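Local coordinates for protein FdhC (Acinetobacter nosocomialis, PDB 5KTC) that is a sugar N-acyltransferase of the GNAT superfamily that probably moves a 3-hydroxybutanoyl group from coenzyme A to the amino group of a dTDP-linked dideoxy amino sugar, at residues 8-13 with 108-113; 104-109 with 175-180; 66-71 with 75-80. All coordinates share one frame; numbering follows the deposited sequence.

From the N terminus, residues 8-13 lead into the first strand of the mixed GNAT sheet and in contact 1 meet helix 107-122, closing a long loop of 94 residues. Contact 3 falls within that loop: residues 66-71 and 75-80 form a local hairpin, and strand 63-70 is the sheet neighbour of strand 11-15, with Tyr12 and Phe69 joined through their backbones. Contact 2 opens at 104-109, on the stretch where contact 1 ends, and closes near the C terminus at 175-180. It shares Ala108 and Val109 with contact 1, and both lie beside coenzyme A. Together the three tie the sheet, helix 107-122 and the C-terminal segment.

Contact 1 of 3, residues 8-13 with 108-113; sequences ANTTYL and AVESAL. With COA (coenzyme A), chain D.
In this GNAT fold the first sheet strand and the lead-in to it lie against the start of helix 107-122, the helix whose Ala108 and Val109 line the coenzyme A pocket. One acidic side chain, Glu110, carries the contact, supplying nearly half of the buried surface. Its CG stands anti to the carbonyl carbon (chi1 -67°) and the chain runs extended beyond it, which delivers the carboxylate to the bend at Ala8-Thr11. There OE1 accepts two bonds: from Thr10 N at 2.8 Å on the syn side, and from Thr11 OG1 at 2.6 Å on the anti side, both within 20° of the carboxylate plane. Two donors on different sides of one oxygen should restrict rotation of the carboxylate. The other oxygen, Glu110 OE2, takes Thr10 OG1 at 2.9 Å from above the plane, 45° out of it. That hydroxyl is also hydrogen-bonded to Thr104 OG1, so the turn before the helix joins the same network. With a backbone N-H and two hydroxyls directed at it, the buried carboxylate is probably stabilised in its charged form. Apolar atoms complete the fit: Ala8 CB lies alongside the Glu110 chain, 3.8 Å from its CB. The bend itself is closed by the backbone bond from Ala8 N to Thr11 O. On the coenzyme A side of the helix, Val109 CG2 comes within 3.5 Å of the adenine atom C4A. Near the exposed Asn9, a water donates to Glu110 OE2 at 2.7 Å and accepts a weak, long bond from Asn9 ND2.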
loop_
_atom_site.group_PDB
_atom_site.type_symbol
_atom_site.label_atom_id
_atom_site.label_comp_id
_atom_site.label_asym_id
_atom_site.label_seq_id
_atom_site.Cartn_x
_atom_site.Cartn_y
_atom_site.Cartn_z
ATOM N N ALA A 8 -0.774 7.579 -9.980
ATOM C CA ALA A 8 0.561 8.155 -10.073
ATOM C C ALA A 8 0.993 8.059 -11.489
ATOM O O ALA A 8 0.151 7.903 -12.406
ATOM C CB ALA A 8 1.524 7.494 -9.097
ATOM N N ASN A 9 2.279 8.156 -11.694
ATOM C CA ASN A 9 2.807 8.131 -13.049
ATOM C C ASN A 9 2.617 6.881 -13.878
ATOM O O ASN A 9 2.333 6.958 -15.062
ATOM C CB ASN A 9 4.291 8.427 -13.010
ATOM C CG ASN A 9 4.609 9.797 -13.507
ATOM O OD1 ASN A 9 3.727 10.660 -13.695
ATOM N ND2 ASN A 9 5.868 10.007 -13.770
ATOM N N THR A 10 2.900 5.745 -13.290
ATOM C CA THR A 10 2.864 4.504 -14.000
ATOM C C THR A 10 1.865 3.545 -13.446
ATOM O O THR A 10 1.724 2.502 -14.021
ATOM C CB THR A 10 4.215 3.832 -14.121
ATOM O OG1 THR A 10 4.652 3.250 -12.867
ATOM C CG2 THR A 10 5.298 4.842 -14.717
ATOM N N THR A 11 1.194 3.915 -12.365
ATOM C CA THR A 11 0.229 3.022 -11.693
ATOM C C THR A 11 -0.995 3.770 -11.240
ATOM O O THR A 11 -1.003 4.991 -11.212
ATOM C CB THR A 11 0.853 2.350 -10.443
ATOM O OG1 THR A 11 1.358 3.388 -9.610
ATOM C CG2 THR A 11 1.988 1.369 -10.795
ATOM N N TYR A 12 -2.055 3.014 -10.878
ATOM C CA TYR A 12 -3.224 3.554 -10.271
ATOM C C TYR A 12 -3.837 2.492 -9.388
ATOM O O TYR A 12 -3.489 1.313 -9.504
ATOM C CB TYR A 12 -4.247 4.035 -11.290
ATOM C CG TYR A 12 -4.817 3.027 -12.240
ATOM C CD1 TYR A 12 -4.202 2.750 -13.459
ATOM C CD2 TYR A 12 -5.967 2.340 -11.941
ATOM C CE1 TYR A 12 -4.745 1.866 -14.365
ATOM C CE2 TYR A 12 -6.510 1.428 -12.845
ATOM C CZ TYR A 12 -5.896 1.155 -14.051
ATOM O OH TYR A 12 -6.377 0.175 -14.940
ATOM N N LEU A 13 -4.660 2.930 -8.473
ATOM C CA LEU A 13 -5.302 2.043 -7.491
ATOM C C LEU A 13 -6.783 2.159 -7.628
ATOM O O LEU A 13 -7.294 3.232 -7.823
ATOM C CB LEU A 13 -4.971 2.436 -6.039
ATOM C CG LEU A 13 -3.530 2.525 -5.505
ATOM C CD1 LEU A 13 -3.385 2.345 -4.007
ATOM C CD2 LEU A 13 -2.488 1.745 -6.217
ATOM N N ALA A 108 6.530 0.288 -6.592
ATOM C CA ALA A 108 6.649 0.219 -5.107
ATOM C C ALA A 108 6.633 1.632 -4.525
ATOM O O ALA A 108 5.887 1.944 -3.586
ATOM C CB ALA A 108 7.893 -0.571 -4.680
ATOM N N VAL A 109 7.418 2.516 -5.129
ATOM C CA VAL A 109 7.450 3.927 -4.690
ATOM C C VAL A 109 6.100 4.593 -4.906
ATOM O O VAL A 109 5.578 5.302 -4.013
ATOM C CB VAL A 109 8.563 4.749 -5.402
ATOM C CG1 VAL A 109 8.573 6.162 -4.918
ATOM C CG2 VAL A 109 9.908 4.108 -5.224
ATOM N N GLU A 110 5.524 4.415 -6.084
ATOM C CA GLU A 110 4.279 5.122 -6.374
ATOM C C GLU A 110 3.114 4.687 -5.434
ATOM O O GLU A 110 2.330 5.493 -4.926
ATOM C CB GLU A 110 3.851 4.825 -7.830
ATOM C CG GLU A 110 4.811 5.408 -8.881
ATOM C CD GLU A 110 4.376 5.207 -10.315
ATOM O OE1 GLU A 110 3.231 4.842 -10.612
ATOM O OE2 GLU A 110 5.200 5.511 -11.168
ATOM N N SER A 111 3.028 3.376 -5.275
ATOM C CA SER A 111 1.927 2.775 -4.451
ATOM C C SER A 111 2.075 3.166 -2.987
ATOM O O SER A 111 1.079 3.566 -2.351
ATOM C CB SER A 111 1.841 1.267 -4.662
ATOM O OG SER A 111 2.993 0.569 -4.304
ATOM N N ALA A 112 3.309 3.177 -2.462
ATOM C CA ALA A 112 3.504 3.637 -1.096
ATOM C C ALA A 112 3.029 5.126 -0.921
ATOM O O ALA A 112 2.282 5.488 0.028
ATOM C CB ALA A 112 4.983 3.448 -0.638
ATOM N N LEU A 113 3.398 5.965 -1.896
ATOM C CA LEU A 113 3.043 7.341 -1.835
ATOM C C LEU A 113 1.542 7.527 -1.903
ATOM O O LEU A 113 1.000 8.395 -1.243
ATOM C CB LEU A 113 3.746 8.164 -2.950
ATOM C CG LEU A 113 5.255 8.182 -2.807
ATOM C CD1 LEU A 113 5.896 8.675 -4.128
ATOM C CD2 LEU A 113 5.649 9.039 -1.579
HETATM N N1A COA D . 13.577 6.733 -3.880
HETATM C C2A COA D . 13.885 6.425 -5.162
HETATM N N3A COA D . 13.846 5.176 -5.633
HETATM C C4A COA D . 13.401 4.213 -4.840
HETATM C C5A COA D . 13.005 4.490 -3.437
HETATM C C6A COA D . 13.126 5.853 -2.978
HETATM N N6A COA D . 12.807 6.200 -1.734
HETATM N N7A COA D . 12.612 3.342 -2.902
HETATM C C8A COA D . 12.753 2.397 -3.855
HETATM N N9A COA D . 13.236 2.927 -5.011
HETATM C C1B COA D . 13.494 2.215 -6.282
HETATM C C2B COA D . 14.207 0.889 -5.990
HETATM O O2B COA D . 15.635 1.024 -5.898
HETATM C C3B COA D . 13.737 0.030 -7.113
HETATM O O3B COA D . 14.480 0.404 -8.277
HETATM P P3B COA D . 15.609 -0.576 -8.866
HETATM O O7A COA D . 14.832 -1.294 -9.977
HETATM O O8A COA D . 16.495 0.552 -9.316
HETATM O O9A COA D . 16.087 -1.457 -7.740
HETATM C C4B COA D . 12.304 0.472 -7.309
HETATM O O4B COA D . 12.248 1.847 -6.893
HETATM C C5B COA D . 11.296 -0.434 -6.631
HETATM O O5B COA D . 11.563 -0.508 -5.248
HETATM P P1A COA D . 11.872 -1.908 -4.582
HETATM O O1A COA D . 12.350 -1.649 -3.170
HETATM O O2A COA D . 12.559 -2.896 -5.485
HETATM O O3A COA D . 10.429 -2.577 -4.288
HETATM P P2A COA D . 9.694 -3.803 -4.905
HETATM O O4A COA D . 9.378 -3.652 -6.369
HETATM O O5A COA D . 10.356 -5.112 -4.516
HETATM O O6A COA D . 8.277 -3.744 -4.171
HETATM C CBP COA D . 7.178 -5.048 -2.431
HETATM C CCP COA D . 8.239 -3.986 -2.769
HETATM C CDP COA D . 7.248 -5.275 -0.942
HETATM C CEP COA D . 5.786 -4.556 -2.816
HETATM C CAP COA D . 7.499 -6.345 -3.213
HETATM O OAP COA D . 8.933 -6.584 -3.022
HETATM C C9P COA D . 6.676 -7.507 -2.829
HETATM O O9P COA D . 5.523 -7.764 -3.240
HETATM N N8P COA D . 7.278 -8.318 -1.936
HETATM C C7P COA D . 6.614 -9.468 -1.448
HETATM C C6P COA D . 5.454 -9.225 -0.517
HETATM C C5P COA D . 5.945 -8.549 0.737
HETATM O O5P COA D . 6.914 -9.037 1.345
HETATM N N4P COA D . 5.324 -7.442 1.093
HETATM C C3P COA D . 5.788 -6.616 2.212
HETATM C C2P COA D . 5.414 -7.217 3.581
HETATM S S1P COA D . 6.269 -6.269 4.895
HETATM O O HOH W 1 6.944 7.486 -11.639
#

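Contact 2 of 3, residues 104-109 with 175-180; sequences TKYAAV and ARFLGK. With COA (coenzyme A), chain D.
Val109 CG1 sits squarely over one face of the Phe177 ring in a CH-pi contact, 3.6 Å from the centroid and 9° off the normal, where the first helix after the GNAT strand 91-99 meets the C-terminal helical turn beside coenzyme A. CG1 lies anti to the backbone N (chi1 -179°), a rotamer that sends one methyl to Phe177 and the other to the cofactor. The second aromatic contact is an offset edge-to-face pair, the edge of Phe177 directed at the face of Tyr106, with planes at 75° and centroids 5.8 Å apart. Phe177 CE1 makes the closest approach, 3.8 Å from Tyr106 CB. Both rings also border the cofactor: Phe177 CZ is 3.8 Å from adenine C2A, while ribose O4B lies at the edge of the Tyr106 ring, 3.3 Å from CD1. Further out, Lys105 CG covers one face of Tyr106, and Arg176 lays its guanidinium across Phe177 CE2. Tyr106 holds the N-cap position, and Phe177 is tied through its backbone to Asn9. At the 3'-phosphate, Lys105 NZ donates to O7A of coenzyme A at 2.7 Å.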
loop_
_atom_site.group_PDB
_atom_site.type_symbol
_atom_site.label_atom_id
_atom_site.label_comp_id
_atom_site.label_asym_id
_atom_site.label_seq_id
_atom_site.Cartn_x
_atom_site.Cartn_y
_atom_site.Cartn_z
ATOM N N THR A 104 5.394 -2.211 -12.825
ATOM C CA THR A 104 6.295 -1.220 -13.357
ATOM C C THR A 104 7.463 -1.056 -12.398
ATOM O O THR A 104 7.385 -1.457 -11.217
ATOM C CB THR A 104 5.638 0.143 -13.527
ATOM O OG1 THR A 104 5.046 0.499 -12.300
ATOM C CG2 THR A 104 4.542 0.122 -14.575
ATOM N N LYS A 105 8.552 -0.492 -12.917
ATOM C CA LYS A 105 9.839 -0.460 -12.190
ATOM C C LYS A 105 9.714 0.198 -10.799
ATOM O O LYS A 105 10.242 -0.334 -9.813
ATOM C CB LYS A 105 10.870 0.320 -12.975
ATOM C CG LYS A 105 12.270 0.169 -12.428
ATOM C CD LYS A 105 13.259 0.720 -13.454
ATOM C CE LYS A 105 14.689 0.725 -12.916
ATOM N NZ LYS A 105 15.221 -0.634 -12.595
ATOM N N TYR A 106 9.028 1.337 -10.790
ATOM C CA TYR A 106 8.890 2.160 -9.624
ATOM C C TYR A 106 7.502 2.036 -8.985
ATOM O O TYR A 106 7.140 2.883 -8.191
ATOM C CB TYR A 106 9.224 3.661 -9.952
ATOM C CG TYR A 106 10.652 3.795 -10.488
ATOM C CD1 TYR A 106 11.737 3.403 -9.714
ATOM C CD2 TYR A 106 10.916 4.267 -11.778
ATOM C CE1 TYR A 106 13.044 3.463 -10.204
ATOM C CE2 TYR A 106 12.227 4.318 -12.273
ATOM C CZ TYR A 106 13.272 3.931 -11.489
ATOM O OH TYR A 106 14.575 3.959 -11.959
ATOM N N ALA A 107 6.742 1.001 -9.325
ATOM C CA ALA A 107 5.422 0.789 -8.689
ATOM C C ALA A 107 5.453 0.830 -7.160
ATOM O O ALA A 107 4.483 1.266 -6.508
ATOM C CB ALA A 107 4.864 -0.559 -9.125
ATOM N N ALA A 108 6.530 0.288 -6.592
ATOM C CA ALA A 108 6.649 0.219 -5.107
ATOM C C ALA A 108 6.633 1.632 -4.525
ATOM O O ALA A 108 5.887 1.944 -3.586
ATOM C CB ALA A 108 7.893 -0.571 -4.680
ATOM N N VAL A 109 7.418 2.516 -5.129
ATOM C CA VAL A 109 7.450 3.927 -4.690
ATOM C C VAL A 109 6.100 4.593 -4.906
ATOM O O VAL A 109 5.578 5.302 -4.013
ATOM C CB VAL A 109 8.563 4.749 -5.402
ATOM C CG1 VAL A 109 8.573 6.162 -4.918
ATOM C CG2 VAL A 109 9.908 4.108 -5.224
ATOM N N ALA A 175 7.688 14.256 -5.927
ATOM C CA ALA A 175 6.703 14.707 -6.922
ATOM C C ALA A 175 6.860 14.013 -8.269
ATOM O O ALA A 175 5.853 13.789 -8.932
ATOM C CB ALA A 175 6.746 16.229 -7.115
ATOM N N ARG A 176 8.096 13.717 -8.682
ATOM C CA ARG A 176 8.354 13.080 -9.981
ATOM C C ARG A 176 7.676 11.681 -10.117
ATOM O O ARG A 176 7.511 11.161 -11.231
ATOM C CB ARG A 176 9.854 12.945 -10.282
ATOM C CG ARG A 176 10.619 12.002 -9.405
ATOM C CD ARG A 176 12.057 12.121 -9.726
ATOM N NE ARG A 176 12.875 11.360 -8.850
ATOM C CZ ARG A 176 13.305 10.129 -9.049
ATOM N NH1 ARG A 176 12.983 9.441 -10.149
ATOM N NH2 ARG A 176 14.063 9.581 -8.108
ATOM N N PHE A 177 7.413 11.027 -8.991
ATOM C CA PHE A 177 6.771 9.720 -9.016
ATOM C C PHE A 177 5.241 9.803 -9.112
ATOM O O PHE A 177 4.580 8.827 -9.459
ATOM C CB PHE A 177 7.160 8.939 -7.757
ATOM C CG PHE A 177 8.587 8.509 -7.716
ATOM C CD1 PHE A 177 8.990 7.365 -8.378
ATOM C CD2 PHE A 177 9.491 9.219 -6.966
ATOM C CE1 PHE A 177 10.289 6.925 -8.342
ATOM C CE2 PHE A 177 10.797 8.791 -6.903
ATOM C CZ PHE A 177 11.200 7.647 -7.593
ATOM N N LEU A 178 4.680 10.952 -8.771
ATOM C CA LEU A 178 3.270 11.100 -8.640
ATOM C C LEU A 178 2.596 11.664 -9.874
ATOM O O LEU A 178 1.381 11.493 -10.050
ATOM C CB LEU A 178 2.986 11.958 -7.451
ATOM C CG LEU A 178 3.259 11.282 -6.101
ATOM C CD1 LEU A 178 3.333 12.346 -5.002
ATOM C CD2 LEU A 178 2.159 10.316 -5.719
ATOM N N GLY A 179 3.352 12.321 -10.748
ATOM C CA GLY A 179 2.763 12.985 -11.904
ATOM C C GLY A 179 3.875 13.593 -12.717
ATOM O O GLY A 179 5.053 13.405 -12.374
ATOM N N LYS A 180 3.497 14.249 -13.805
ATOM C CA LYS A 180 4.450 15.097 -14.583
ATOM C C LYS A 180 4.699 16.372 -13.814
ATOM O O LYS A 180 3.814 16.940 -13.218
ATOM C CB LYS A 180 3.894 15.408 -15.968
ATOM C CG LYS A 180 3.801 14.136 -16.827
ATOM C CD LYS A 180 3.664 14.461 -18.323
ATOM C CE LYS A 180 3.966 13.215 -19.165
ATOM N NZ LYS A 180 2.851 13.037 -20.124
HETATM N N1A COA D . 13.577 6.733 -3.880
HETATM C C2A COA D . 13.885 6.425 -5.162
HETATM N N3A COA D . 13.846 5.176 -5.633
HETATM C C4A COA D . 13.401 4.213 -4.840
HETATM C C5A COA D . 13.005 4.490 -3.437
HETATM C C6A COA D . 13.126 5.853 -2.978
HETATM N N6A COA D . 12.807 6.200 -1.734
HETATM N N7A COA D . 12.612 3.342 -2.902
HETATM C C8A COA D . 12.753 2.397 -3.855
HETATM N N9A COA D . 13.236 2.927 -5.011
HETATM C C1B COA D . 13.494 2.215 -6.282
HETATM C C2B COA D . 14.207 0.889 -5.990
HETATM O O2B COA D . 15.635 1.024 -5.898
HETATM C C3B COA D . 13.737 0.030 -7.113
HETATM O O3B COA D . 14.480 0.404 -8.277
HETATM P P3B COA D . 15.609 -0.576 -8.866
HETATM O O7A COA D . 14.832 -1.294 -9.977
HETATM O O8A COA D . 16.495 0.552 -9.316
HETATM O O9A COA D . 16.087 -1.457 -7.740
HETATM C C4B COA D . 12.304 0.472 -7.309
HETATM O O4B COA D . 12.248 1.847 -6.893
HETATM C C5B COA D . 11.296 -0.434 -6.631
HETATM O O5B COA D . 11.563 -0.508 -5.248
HETATM P P1A COA D . 11.872 -1.908 -4.582
HETATM O O1A COA D . 12.350 -1.649 -3.170
HETATM O O2A COA D . 12.559 -2.896 -5.485
HETATM O O3A COA D . 10.429 -2.577 -4.288
HETATM P P2A COA D . 9.694 -3.803 -4.905
HETATM O O4A COA D . 9.378 -3.652 -6.369
HETATM O O5A COA D . 10.356 -5.112 -4.516
HETATM O O6A COA D . 8.277 -3.744 -4.171
HETATM C CBP COA D . 7.178 -5.048 -2.431
HETATM C CCP COA D . 8.239 -3.986 -2.769
HETATM C CDP COA D . 7.248 -5.275 -0.942
HETATM C CEP COA D . 5.786 -4.556 -2.816
HETATM C CAP COA D . 7.499 -6.345 -3.213
HETATM O OAP COA D . 8.933 -6.584 -3.022
HETATM C C9P COA D . 6.676 -7.507 -2.829
HETATM O O9P COA D . 5.523 -7.764 -3.240
HETATM N N8P COA D . 7.278 -8.318 -1.936
HETATM C C7P COA D . 6.614 -9.468 -1.448
HETATM C C6P COA D . 5.454 -9.225 -0.517
HETATM C C5P COA D . 5.945 -8.549 0.737
HETATM O O5P COA D . 6.914 -9.037 1.345
HETATM N N4P COA D . 5.324 -7.442 1.093
HETATM C C3P COA D . 5.788 -6.616 2.212
HETATM C C2P COA D . 5.414 -7.217 3.581
HETATM S S1P COA D . 6.269 -6.269 4.895
#

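Contact 3 of 3, residues 66-71 with 75-80; sequences FIIFRS and SPIGTV
Ile68 O is gripped by two successive backbone N-H groups of the facing strand, Ile77 N at 2.8 Å and Gly78 N at 3.2 Å. The first bond is nearly straight, 171° at the hydrogen, and the second is bent to 136°, as expected when one carbonyl serves two neighbouring donors. In return Ile68 N donates to Gly78 O at 2.8 Å, reaching that oxygen from above its carbonyl plane. Regular antiparallel pairing continues on one side with Phe66 and Val80, joined by bonds in both directions. On the other side, Arg70 N donates to Ser75 O. The pairing slips by one residue between Ile68 and Phe69, and the extra residue, Ile77, has a psi of -2° in place of an extended value. Its CG1 stands between the backbone N and the carbonyl carbon, bringing that atom to 3.7 Å from Ile68 CG2, with the two side chains crossing at about a right angle. Ile77 CG2 meets the aliphatic part of Arg70, whose guanidinium goes on to a salt bridge with Asp72. With no side chain on Gly78, Ile68 CG1 lies directly against the Gly78 backbone, and its CD1 reaches on to 3.5 Å from Thr79 O. On the other face of the sheet Pro76 CB touches both Ile67 CG2 and the Phe69 ring, 3.9 Å from Phe69 CE2. Ile68 and Val80 border Leu99 and Trp97, residues that bind coenzyme A. Two consecutive residues facing one across antiparallel strands define a classic beta bulge, here set within the 63-70/75-86 hairpin of the GNAT sheet.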
loop_
_atom_site.group_PDB
_atom_site.type_symbol
_atom_site.label_atom_id
_atom_site.label_comp_id
_atom_site.label_asym_id
_atom_site.label_seq_id
_atom_site.Cartn_x
_atom_site.Cartn_y
_atom_site.Cartn_z
ATOM N N PHE A 66 -7.118 -2.131 -1.975
ATOM C CA PHE A 66 -6.957 -1.745 -3.372
ATOM C C PHE A 66 -6.198 -2.765 -4.208
ATOM O O PHE A 66 -5.273 -3.411 -3.731
ATOM C CB PHE A 66 -6.196 -0.408 -3.496
ATOM C CG PHE A 66 -6.851 0.741 -2.763
ATOM C CD1 PHE A 66 -6.613 0.939 -1.439
ATOM C CD2 PHE A 66 -7.645 1.636 -3.431
ATOM C CE1 PHE A 66 -7.198 1.958 -0.726
ATOM C CE2 PHE A 66 -8.264 2.670 -2.765
ATOM C CZ PHE A 66 -8.034 2.856 -1.396
ATOM N N ILE A 67 -6.628 -2.896 -5.458
ATOM C CA ILE A 67 -5.809 -3.500 -6.495
ATOM C C ILE A 67 -4.930 -2.369 -7.076
ATOM O O ILE A 67 -5.433 -1.263 -7.261
ATOM C CB ILE A 67 -6.637 -4.102 -7.636
ATOM C CG1 ILE A 67 -7.672 -5.080 -7.096
ATOM C CG2 ILE A 67 -5.726 -4.732 -8.661
ATOM C CD1 ILE A 67 -7.106 -6.275 -6.338
ATOM N N ILE A 68 -3.662 -2.702 -7.286
ATOM C CA ILE A 68 -2.699 -1.845 -7.916
ATOM C C ILE A 68 -2.661 -2.254 -9.389
ATOM O O ILE A 68 -2.498 -3.453 -9.684
ATOM C CB ILE A 68 -1.301 -1.973 -7.310
ATOM C CG1 ILE A 68 -1.292 -1.738 -5.780
ATOM C CG2 ILE A 68 -0.371 -0.988 -8.025
ATOM C CD1 ILE A 68 0.048 -2.056 -5.122
ATOM N N PHE A 69 -2.755 -1.278 -10.290
ATOM C CA PHE A 69 -2.786 -1.508 -11.746
ATOM C C PHE A 69 -1.633 -0.784 -12.400
ATOM O O PHE A 69 -1.255 0.255 -11.917
ATOM C CB PHE A 69 -4.078 -0.966 -12.378
ATOM C CG PHE A 69 -5.245 -1.882 -12.243
ATOM C CD1 PHE A 69 -6.094 -1.811 -11.097
ATOM C CD2 PHE A 69 -5.509 -2.824 -13.254
ATOM C CE1 PHE A 69 -7.180 -2.685 -10.987
ATOM C CE2 PHE A 69 -6.579 -3.690 -13.120
ATOM C CZ PHE A 69 -7.411 -3.617 -11.990
ATOM N N ARG A 70 -1.099 -1.348 -13.482
ATOM C CA ARG A 70 -0.230 -0.574 -14.363
ATOM C C ARG A 70 -1.059 0.191 -15.415
ATOM O O ARG A 70 -1.990 -0.343 -16.052
ATOM C CB ARG A 70 0.949 -1.357 -14.879
ATOM C CG ARG A 70 0.693 -2.415 -15.859
ATOM C CD ARG A 70 1.962 -3.151 -16.168
ATOM N NE ARG A 70 2.785 -2.340 -17.074
ATOM C CZ ARG A 70 4.081 -2.498 -17.266
ATOM N NH1 ARG A 70 4.773 -3.373 -16.549
ATOM N NH2 ARG A 70 4.708 -1.709 -18.144
ATOM N N SER A 71 -0.769 1.491 -15.482
ATOM C CA SER A 71 -1.479 2.438 -16.305
ATOM C C SER A 71 -1.392 2.205 -17.807
ATOM O O SER A 71 -2.306 2.580 -18.495
ATOM C CB SER A 71 -0.891 3.838 -16.096
ATOM O OG SER A 71 -1.058 4.187 -14.739
ATOM N N SER A 75 -3.504 -3.481 -16.521
ATOM C CA SER A 75 -3.386 -4.825 -16.046
ATOM C C SER A 75 -3.017 -4.792 -14.552
ATOM O O SER A 75 -2.256 -3.904 -14.130
ATOM C CB SER A 75 -2.357 -5.599 -16.879
ATOM O OG SER A 75 -1.019 -5.275 -16.583
ATOM N N PRO A 76 -3.507 -5.777 -13.777
ATOM C CA PRO A 76 -3.325 -5.773 -12.334
ATOM C C PRO A 76 -1.961 -6.268 -11.979
ATOM O O PRO A 76 -1.478 -7.232 -12.577
ATOM C CB PRO A 76 -4.415 -6.711 -11.856
ATOM C CG PRO A 76 -4.566 -7.707 -12.953
ATOM C CD PRO A 76 -4.385 -6.893 -14.201
ATOM N N ILE A 77 -1.279 -5.540 -11.083
ATOM C CA ILE A 77 0.097 -5.869 -10.689
ATOM C C ILE A 77 0.256 -6.040 -9.164
ATOM O O ILE A 77 1.310 -6.381 -8.724
ATOM C CB ILE A 77 1.083 -4.816 -11.190
ATOM C CG1 ILE A 77 0.696 -3.385 -10.693
ATOM C CG2 ILE A 77 1.121 -4.799 -12.739
ATOM C CD1 ILE A 77 1.838 -2.400 -10.909
ATOM N N GLY A 78 -0.806 -5.844 -8.371
ATOM C CA GLY A 78 -0.680 -6.107 -6.950
ATOM C C GLY A 78 -1.798 -5.624 -6.066
ATOM O O GLY A 78 -2.901 -5.334 -6.548
ATOM N N THR A 79 -1.499 -5.569 -4.751
ATOM C CA THR A 79 -2.461 -5.214 -3.771
ATOM C C THR A 79 -1.886 -4.275 -2.759
ATOM O O THR A 79 -0.658 -4.237 -2.530
ATOM C CB THR A 79 -3.016 -6.428 -3.003
ATOM O OG1 THR A 79 -1.959 -7.126 -2.317
ATOM C CG2 THR A 79 -3.706 -7.310 -3.950
ATOM N N VAL A 80 -2.772 -3.530 -2.089
ATOM C CA VAL A 80 -2.332 -2.808 -0.887
ATOM C C VAL A 80 -3.528 -2.460 -0.065
ATOM O O VAL A 80 -4.636 -2.320 -0.617
ATOM C CB VAL A 80 -1.456 -1.557 -1.230
ATOM C CG1 VAL A 80 -2.310 -0.452 -1.863
ATOM C CG2 VAL A 80 -0.698 -1.059 0.002
#